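Long-range contacts in phosphinothricin N-acetyltransferase (Brucella ovis, PDB 5DWM), which probably transfers the acetyl group of acetyl-CoA to an amine-bearing acceptor such as phosphinothricin: residues A[86-91]-A[179-184]; A[150-155]-A[165-170]. All coordinates share one frame; numbering follows the deposited sequence.

In the fold
Both contacts reach the same mixed GNAT sheet, in which strands 89-96, 124-129, 162-172 and 148-159 follow one another in that order. Contact 2 pairs the last two of these, the hairpin at one edge of the sheet. Contact 1 lies at the surface, where the C-terminal tail beyond strand 162-172 turns back to the start of strand 89-96. Along the chain, contact 2 is nested inside the loop that contact 1 closes. Their centres lie 22 Å apart and their nearest atoms about 6 Å apart, without touching. Each also meets the second subunit, placing tail and hairpin alike at the dimer interface.

Contact 1: A[86-91]-A[179-184]; sequences YRWLAE and TEPGPS
Trp88 slots its indole between Pro181 and Ser184, so the C-terminal tail passes round the ring and touches both faces. On one face Pro181 CB makes a CH-pi contact 3.8 Å from the centroid of the five-membered ring of Trp88, with the two side chains crossing at about a right angle. On the opposite face Ser184 CB lies 4.2 Å from the centroid of the six-membered ring of Trp88, again over the ring; Ser184 CA also packs on this side, near the rim. Between the two, the tail rounds the indole edge, where Gly182 O comes close to the ring plane, 3.3 Å from Trp88 CZ2. A water bridges the ring edge and the tail: it accepts a hydrogen bond from Gly182 N at 2.8 Å and a weak one from Trp88 NE1, and donates weakly to Pro183 O.

Arg87 secures the far end of this wrap. Its NE gives a fairly straight hydrogen bond to Ser184 OG, 2.9 Å long with an N-H...O angle of 162°, and the hydroxyl oxygen lies near the guanidinium plane. A bend at chi3 (65°) of Arg87 turns the guanidinium edge to this hydroxyl, while NH2 bonds weakly to Pro185 O. Arg87 and Trp88 are the central residues of a type I turn, closed by Leu89 N to Tyr86 O at 2.9 Å, which presents both side chains to the tail.

The turn leads directly into strand 89-96, whose backbone pairs with strand 124-129. Arg123, just before that neighbouring strand, bonds through its guanidinium to the carbonyl oxygens of Thr179 and Glu180, while Phe158 of the second subunit packs on both Trp88 and Pro181.

Contact 2: A[150-155]-A[165-170]; sequences CGRIEG and DTVLMQ
Asp165 OD2 accepts two hydrogen bonds from Arg152, NE and NH2 each at 3.0 Å, in a side-on salt bridge across the antiparallel hairpin of strands 148-159 and 162-172. The carboxylate oxygen lies in the guanidinium plane at its edge and is met on its anti side, the two nitrogens approaching from opposite faces of the carboxylate plane; the two groups stand 73° apart. Arg152 runs past Val167 CG2 to Asp165 on a chain extended from CG to NE, its chi1 (-176°) setting CG opposite the backbone N. Glu133 forms a second salt bridge with Arg152 NH2.

The other oxygen, Asp165 OD1, takes the backbone N-H of Gly155 at 2.8 Å, at the corner the chain turns at Glu154 and Gly155, and also forms a salt bridge with Arg177 of the second subunit. Ile153 and Thr166 form a hydrogen-bonded pair with both backbone bonds made. Farther along, Cys150 and Gly151 both face Leu168 in a classic beta bulge. Leu168 CD1 packs against Gly151 CA at 4.2 Å, where a glycine brings no side chain, and Leu168 also packs on Leu168 of the second subunit. At the bulge Cys150 N reaches Leu168 O at 2.8 Å, nearly straight at 173° but from above the carbonyl plane.

Contact 1: A[86-91]-A[179-184]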
ATOM      1  N   TYR A  86      -3.010 -11.453   1.798  1.00 13.20           N
ATOM      2  CA  TYR A  86      -1.719 -10.849   1.472  1.00 13.16           C
ATOM      3  C   TYR A  86      -0.536 -11.503   2.190  1.00 12.96           C
ATOM      4  O   TYR A  86       0.594 -11.025   2.035  1.00 14.45           O
ATOM      5  CB  TYR A  86      -1.709  -9.373   1.889  1.00 14.22           C
ATOM      6  CG  TYR A  86      -2.440  -8.377   1.006  1.00 14.00           C
ATOM      7  CD1 TYR A  86      -2.019  -8.124  -0.298  1.00 14.27           C
ATOM      8  CD2 TYR A  86      -3.506  -7.627   1.503  1.00 14.70           C
ATOM      9  CE1 TYR A  86      -2.655  -7.172  -1.090  1.00 14.91           C
ATOM     10  CE2 TYR A  86      -4.147  -6.673   0.714  1.00 15.01           C
ATOM     11  CZ  TYR A  86      -3.719  -6.448  -0.580  1.00 15.06           C
ATOM     12  OH  TYR A  86      -4.354  -5.486  -1.353  1.00 18.60           O
ATOM     13  N   ARG A  87      -0.749 -12.557   2.986  1.00 13.47           N
ATOM     14  CA  ARG A  87       0.296 -13.027   3.901  1.00 13.73           C
ATOM     15  C   ARG A  87       1.493 -13.677   3.214  1.00 14.62           C
ATOM     16  O   ARG A  87       2.473 -13.967   3.904  1.00 15.93           O
ATOM     17  CB  ARG A  87      -0.276 -13.955   4.987  1.00 16.89           C
ATOM     18  CG  ARG A  87      -1.014 -13.217   6.097  1.00 22.46           C
ATOM     19  CD  ARG A  87      -1.553 -14.163   7.169  1.00 29.59           C
ATOM     20  NE  ARG A  87      -0.498 -14.863   7.905  1.00 35.82           N
ATOM     21  CZ  ARG A  87       0.121 -14.373   8.976  1.00 39.11           C
ATOM     22  NH1 ARG A  87      -0.197 -13.166   9.437  1.00 40.11           N
ATOM     23  NH2 ARG A  87       1.064 -15.084   9.581  1.00 40.05           N
ATOM     24  N   TRP A  88       1.444 -13.925   1.904  1.00 14.08           N
ATOM     25  CA  TRP A  88       2.599 -14.420   1.165  1.00 14.66           C
ATOM     26  C   TRP A  88       3.346 -13.311   0.429  1.00 14.23           C
ATOM     27  O   TRP A  88       4.252 -13.602  -0.355  1.00 14.46           O
ATOM     28  CB  TRP A  88       2.185 -15.540   0.204  1.00 16.38           C
ATOM     29  CG  TRP A  88       1.671 -16.783   0.895  1.00 17.50           C
ATOM     30  CD1 TRP A  88       2.395 -17.894   1.228  1.00 18.90           C
ATOM     31  CD2 TRP A  88       0.327 -17.038   1.327  1.00 17.91           C
ATOM     32  NE1 TRP A  88       1.583 -18.825   1.836  1.00 20.22           N
ATOM     33  CE2 TRP A  88       0.310 -18.321   1.915  1.00 18.84           C
ATOM     34  CE3 TRP A  88      -0.865 -16.302   1.279  1.00 18.58           C
ATOM     35  CZ2 TRP A  88      -0.851 -18.888   2.444  1.00 20.19           C
ATOM     36  CZ3 TRP A  88      -2.022 -16.867   1.810  1.00 18.98           C
ATOM     37  CH2 TRP A  88      -2.004 -18.145   2.386  1.00 19.58           C
ATOM     38  N   LEU A  89       2.989 -12.055   0.676  1.00 13.96           N
ATOM     39  CA  LEU A  89       3.567 -10.890   0.020  1.00 13.98           C
ATOM     40  C   LEU A  89       4.325 -10.090   1.073  1.00 13.51           C
ATOM     41  O   LEU A  89       3.749  -9.710   2.098  1.00 14.23           O
ATOM     42  CB  LEU A  89       2.447 -10.043  -0.597  1.00 13.81           C
ATOM     43  CG  LEU A  89       2.865  -8.681  -1.172  1.00 14.58           C
ATOM     44  CD1 LEU A  89       3.776  -8.891  -2.375  1.00 15.59           C
ATOM     45  CD2 LEU A  89       1.623  -7.866  -1.537  1.00 15.20           C
ATOM     46  N   ALA A  90       5.624  -9.878   0.853  1.00 14.27           N
ATOM     47  CA  ALA A  90       6.424  -9.015   1.709  1.00 13.17           C
ATOM     48  C   ALA A  90       6.917  -7.814   0.911  1.00 14.08           C
ATOM     49  O   ALA A  90       6.950  -7.835  -0.319  1.00 14.15           O
ATOM     50  CB  ALA A  90       7.618  -9.769   2.309  1.00 16.16           C
ATOM     51  N   GLU A  91       7.310  -6.763   1.631  1.00 14.14           N
ATOM     52  CA  GLU A  91       7.839  -5.542   1.039  1.00 14.52           C
ATOM     53  C   GLU A  91       9.228  -5.274   1.608  1.00 15.73           C
ATOM     54  O   GLU A  91       9.447  -5.447   2.809  1.00 16.90           O
ATOM     55  CB  GLU A  91       6.908  -4.365   1.369  1.00 16.82           C
ATOM     56  CG  GLU A  91       7.355  -3.033   0.777  1.00 18.84           C
ATOM     57  CD  GLU A  91       6.399  -1.903   1.107  1.00 20.63           C
ATOM     58  OE1 GLU A  91       5.203  -2.177   1.325  1.00 24.70           O
ATOM     59  OE2 GLU A  91       6.849  -0.745   1.141  1.00 21.05           O
ATOM     60  N   THR A 179       2.541 -22.375  -8.090  1.00 28.11           N
ATOM     61  CA  THR A 179       2.125 -23.533  -7.310  1.00 28.69           C
ATOM     62  C   THR A 179       1.237 -23.061  -6.169  1.00 26.72           C
ATOM     63  O   THR A 179       1.307 -21.909  -5.744  1.00 24.49           O
ATOM     64  CB  THR A 179       3.329 -24.253  -6.689  1.00 29.89           C
ATOM     65  OG1 THR A 179       4.024 -23.346  -5.817  1.00 30.21           O
ATOM     66  CG2 THR A 179       4.275 -24.754  -7.767  1.00 31.42           C
ATOM     67  N   GLU A 180       0.411 -23.966  -5.659  1.00 28.15           N
ATOM     68  CA  GLU A 180      -0.405 -23.636  -4.499  1.00 27.46           C
ATOM     69  C   GLU A 180       0.505 -23.350  -3.305  1.00 27.97           C
ATOM     70  O   GLU A 180       1.559 -23.982  -3.161  1.00 28.97           O
ATOM     71  CB  GLU A 180      -1.343 -24.796  -4.163  1.00 30.14           C
ATOM     72  N   PRO A 181       0.144 -22.410  -2.439  1.00 26.96           N
ATOM     73  CA  PRO A 181       0.977 -22.131  -1.268  1.00 28.94           C
ATOM     74  C   PRO A 181       0.765 -23.170  -0.181  1.00 31.40           C
ATOM     75  O   PRO A 181      -0.198 -23.941  -0.188  1.00 32.77           O
ATOM     76  CB  PRO A 181       0.470 -20.764  -0.799  1.00 29.04           C
ATOM     77  CG  PRO A 181      -0.959 -20.755  -1.202  1.00 28.78           C
ATOM     78  CD  PRO A 181      -1.027 -21.517  -2.505  1.00 26.68           C
ATOM     79  N   GLY A 182       1.705 -23.187   0.757  1.00 32.01           N
ATOM     80  CA  GLY A 182       1.531 -23.912   1.989  1.00 32.18           C
ATOM     81  C   GLY A 182       0.961 -22.997   3.052  1.00 33.33           C
ATOM     82  O   GLY A 182       0.339 -21.973   2.746  1.00 34.46           O
ATOM     83  N   PRO A 183       1.165 -23.344   4.323  1.00 32.70           N
ATOM     84  CA  PRO A 183       0.721 -22.459   5.406  1.00 31.68           C
ATOM     85  C   PRO A 183       1.338 -21.080   5.255  1.00 30.46           C
ATOM     86  O   PRO A 183       2.448 -20.926   4.742  1.00 30.46           O
ATOM     87  CB  PRO A 183       1.239 -23.157   6.668  1.00 32.78           C
ATOM     88  CG  PRO A 183       1.368 -24.589   6.274  1.00 33.12           C
ATOM     89  CD  PRO A 183       1.784 -24.578   4.835  1.00 33.29           C
ATOM     90  N   SER A 184       0.598 -20.071   5.690  1.00 28.45           N
ATOM     91  CA  SER A 184       1.080 -18.712   5.526  1.00 27.88           C
ATOM     92  C   SER A 184       2.366 -18.525   6.327  1.00 25.18           C
ATOM     93  O   SER A 184       2.526 -19.122   7.400  1.00 26.97           O
ATOM     94  CB  SER A 184       0.022 -17.700   5.975  1.00 29.35           C
ATOM     95  OG  SER A 184      -0.077 -17.648   7.386  1.00 30.97           O
TER
HETATM   96  O   HOH W   1       3.579 -21.294   1.540  1.00 38.94           O

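Contact 2: A[150-155]-A[165-170]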
ATOM      1  N   CYS A 150       6.308  -3.466 -12.048  1.00 16.67           N
ATOM      2  CA  CYS A 150       4.912  -3.860 -11.968  1.00 17.30           C
ATOM      3  C   CYS A 150       3.979  -2.691 -11.685  1.00 17.98           C
ATOM      4  O   CYS A 150       2.818  -2.923 -11.334  1.00 20.83           O
ATOM      5  CB  CYS A 150       4.698  -5.009 -10.963  1.00 16.82           C
ATOM      6  SG  CYS A 150       5.071  -4.627  -9.239  1.00 16.25           S
ATOM      7  N   GLY A 151       4.434  -1.454 -11.824  1.00 17.64           N
ATOM      8  CA  GLY A 151       3.509  -0.339 -11.742  1.00 17.96           C
ATOM      9  C   GLY A 151       4.211   0.969 -11.466  1.00 15.31           C
ATOM     10  O   GLY A 151       5.386   1.019 -11.104  1.00 15.99           O
ATOM     11  N   ARG A 152       3.449   2.047 -11.637  1.00 15.31           N
ATOM     12  CA  ARG A 152       3.947   3.391 -11.361  1.00 14.99           C
ATOM     13  C   ARG A 152       2.740   4.249 -11.015  1.00 15.85           C
ATOM     14  O   ARG A 152       1.897   4.512 -11.885  1.00 16.58           O
ATOM     15  CB  ARG A 152       4.693   3.963 -12.562  1.00 17.02           C
ATOM     16  CG  ARG A 152       5.316   5.322 -12.295  1.00 19.87           C
ATOM     17  CD  ARG A 152       6.396   5.625 -13.328  1.00 24.27           C
ATOM     18  NE  ARG A 152       6.963   6.963 -13.179  1.00 28.62           N
ATOM     19  CZ  ARG A 152       8.218   7.282 -13.485  1.00 29.93           C
ATOM     20  NH1 ARG A 152       9.056   6.360 -13.945  1.00 31.44           N
ATOM     21  NH2 ARG A 152       8.643   8.526 -13.321  1.00 31.47           N
ATOM     22  N   ILE A 153       2.643   4.665  -9.755  1.00 15.15           N
ATOM     23  CA  ILE A 153       1.567   5.556  -9.322  1.00 13.92           C
ATOM     24  C   ILE A 153       2.100   6.971  -9.493  1.00 13.23           C
ATOM     25  O   ILE A 153       2.971   7.409  -8.739  1.00 14.14           O
ATOM     26  CB  ILE A 153       1.137   5.305  -7.871  1.00 13.46           C
ATOM     27  CG1 ILE A 153       0.792   3.838  -7.626  1.00 14.93           C
ATOM     28  CG2 ILE A 153      -0.039   6.222  -7.502  1.00 14.21           C
ATOM     29  CD1 ILE A 153       0.585   3.523  -6.137  1.00 14.62           C
ATOM     30  N   GLU A 154       1.577   7.686 -10.482  1.00 14.36           N
ATOM     31  CA  GLU A 154       2.071   9.018 -10.791  1.00 14.79           C
ATOM     32  C   GLU A 154       1.555  10.035  -9.785  1.00 13.81           C
ATOM     33  O   GLU A 154       0.389  10.006  -9.389  1.00 14.98           O
ATOM     34  CB  GLU A 154       1.611   9.418 -12.182  1.00 18.24           C
ATOM     35  CG  GLU A 154       2.254   8.590 -13.276  1.00 23.26           C
ATOM     36  CD  GLU A 154       1.901   9.112 -14.643  1.00 28.84           C
ATOM     37  OE1 GLU A 154       2.514  10.113 -15.067  1.00 30.69           O
ATOM     38  OE2 GLU A 154       0.989   8.541 -15.277  1.00 31.83           O
ATOM     39  N   GLY A 155       2.437  10.943  -9.374  1.00 13.28           N
ATOM     40  CA  GLY A 155       2.019  12.021  -8.494  1.00 13.68           C
ATOM     41  C   GLY A 155       1.539  11.552  -7.142  1.00 13.98           C
ATOM     42  O   GLY A 155       0.620  12.151  -6.574  1.00 14.27           O
ATOM     43  N   ASP A 165       6.649  10.249  -8.139  1.00 16.12           N
ATOM     44  CA  ASP A 165       5.958   9.034  -8.545  1.00 16.00           C
ATOM     45  C   ASP A 165       6.447   7.866  -7.703  1.00 15.52           C
ATOM     46  O   ASP A 165       7.611   7.821  -7.305  1.00 17.92           O
ATOM     47  CB  ASP A 165       6.240   8.685 -10.012  1.00 16.97           C
ATOM     48  CG  ASP A 165       5.735   9.736 -10.990  1.00 18.08           C
ATOM     49  OD1 ASP A 165       4.973  10.645 -10.602  1.00 18.39           O
ATOM     50  OD2 ASP A 165       6.103   9.645 -12.176  1.00 21.81           O
ATOM     51  N   THR A 166       5.569   6.895  -7.469  1.00 13.98           N
ATOM     52  CA  THR A 166       5.957   5.653  -6.802  1.00 14.82           C
ATOM     53  C   THR A 166       6.146   4.578  -7.862  1.00 15.76           C
ATOM     54  O   THR A 166       5.201   4.252  -8.584  1.00 17.31           O
ATOM     55  CB  THR A 166       4.859   5.198  -5.849  1.00 15.85           C
ATOM     56  OG1 THR A 166       4.674   6.167  -4.819  1.00 16.54           O
ATOM     57  CG2 THR A 166       5.221   3.843  -5.231  1.00 17.21           C
ATOM     58  N   VAL A 167       7.355   4.027  -7.956  1.00 14.86           N
ATOM     59  CA  VAL A 167       7.635   2.915  -8.860  1.00 15.96           C
ATOM     60  C   VAL A 167       7.505   1.606  -8.089  1.00 14.99           C
ATOM     61  O   VAL A 167       8.115   1.439  -7.025  1.00 16.17           O
ATOM     62  CB  VAL A 167       9.024   3.066  -9.508  1.00 16.65           C
ATOM     63  CG1 VAL A 167       9.507   1.727 -10.068  1.00 18.70           C
ATOM     64  CG2 VAL A 167       8.970   4.143 -10.604  1.00 18.20           C
ATOM     65  N   LEU A 168       6.695   0.686  -8.603  1.00 13.84           N
ATOM     66  CA  LEU A 168       6.503  -0.618  -7.976  1.00 14.70           C
ATOM     67  C   LEU A 168       7.251  -1.692  -8.757  1.00 15.75           C
ATOM     68  O   LEU A 168       7.200  -1.719  -9.993  1.00 15.56           O
ATOM     69  CB  LEU A 168       5.017  -0.984  -7.926  1.00 17.09           C
ATOM     70  CG  LEU A 168       4.126   0.062  -7.266  1.00 20.77           C
ATOM     71  CD1 LEU A 168       2.709  -0.246  -7.624  1.00 25.54           C
ATOM     72  CD2 LEU A 168       4.305   0.028  -5.772  1.00 25.07           C
ATOM     73  N   MET A 169       7.947  -2.579  -8.032  1.00 15.00           N
ATOM     74  CA  MET A 169       8.667  -3.695  -8.633  1.00 15.44           C
ATOM     75  C   MET A 169       8.464  -4.940  -7.777  1.00 15.36           C
ATOM     76  O   MET A 169       8.256  -4.845  -6.565  1.00 15.85           O
ATOM     77  CB  MET A 169      10.169  -3.396  -8.754  1.00 15.47           C
ATOM     78  CG  MET A 169      10.470  -2.047  -9.399  1.00 17.00           C
ATOM     79  SD  MET A 169      12.223  -1.784  -9.712  1.00 19.67           S
ATOM     80  CE  MET A 169      12.520  -3.009 -10.989  1.00 22.12           C
ATOM     81  N   GLN A 170       8.551  -6.116  -8.396  1.00 15.33           N
ATOM     82  CA  GLN A 170       8.338  -7.336  -7.627  1.00 15.51           C
ATOM     83  C   GLN A 170       9.267  -8.456  -8.078  1.00 16.48           C
ATOM     84  O   GLN A 170       9.743  -8.490  -9.213  1.00 18.00           O
ATOM     85  CB  GLN A 170       6.868  -7.804  -7.618  1.00 15.50           C
ATOM     86  CG  GLN A 170       6.368  -8.318  -8.956  1.00 15.54           C
ATOM     87  CD  GLN A 170       4.906  -8.740  -8.922  1.00 15.33           C
ATOM     88  OE1 GLN A 170       4.109  -8.280  -9.735  1.00 16.80           O
ATOM     89  NE2 GLN A 170       4.554  -9.638  -7.996  1.00 16.78           N
TER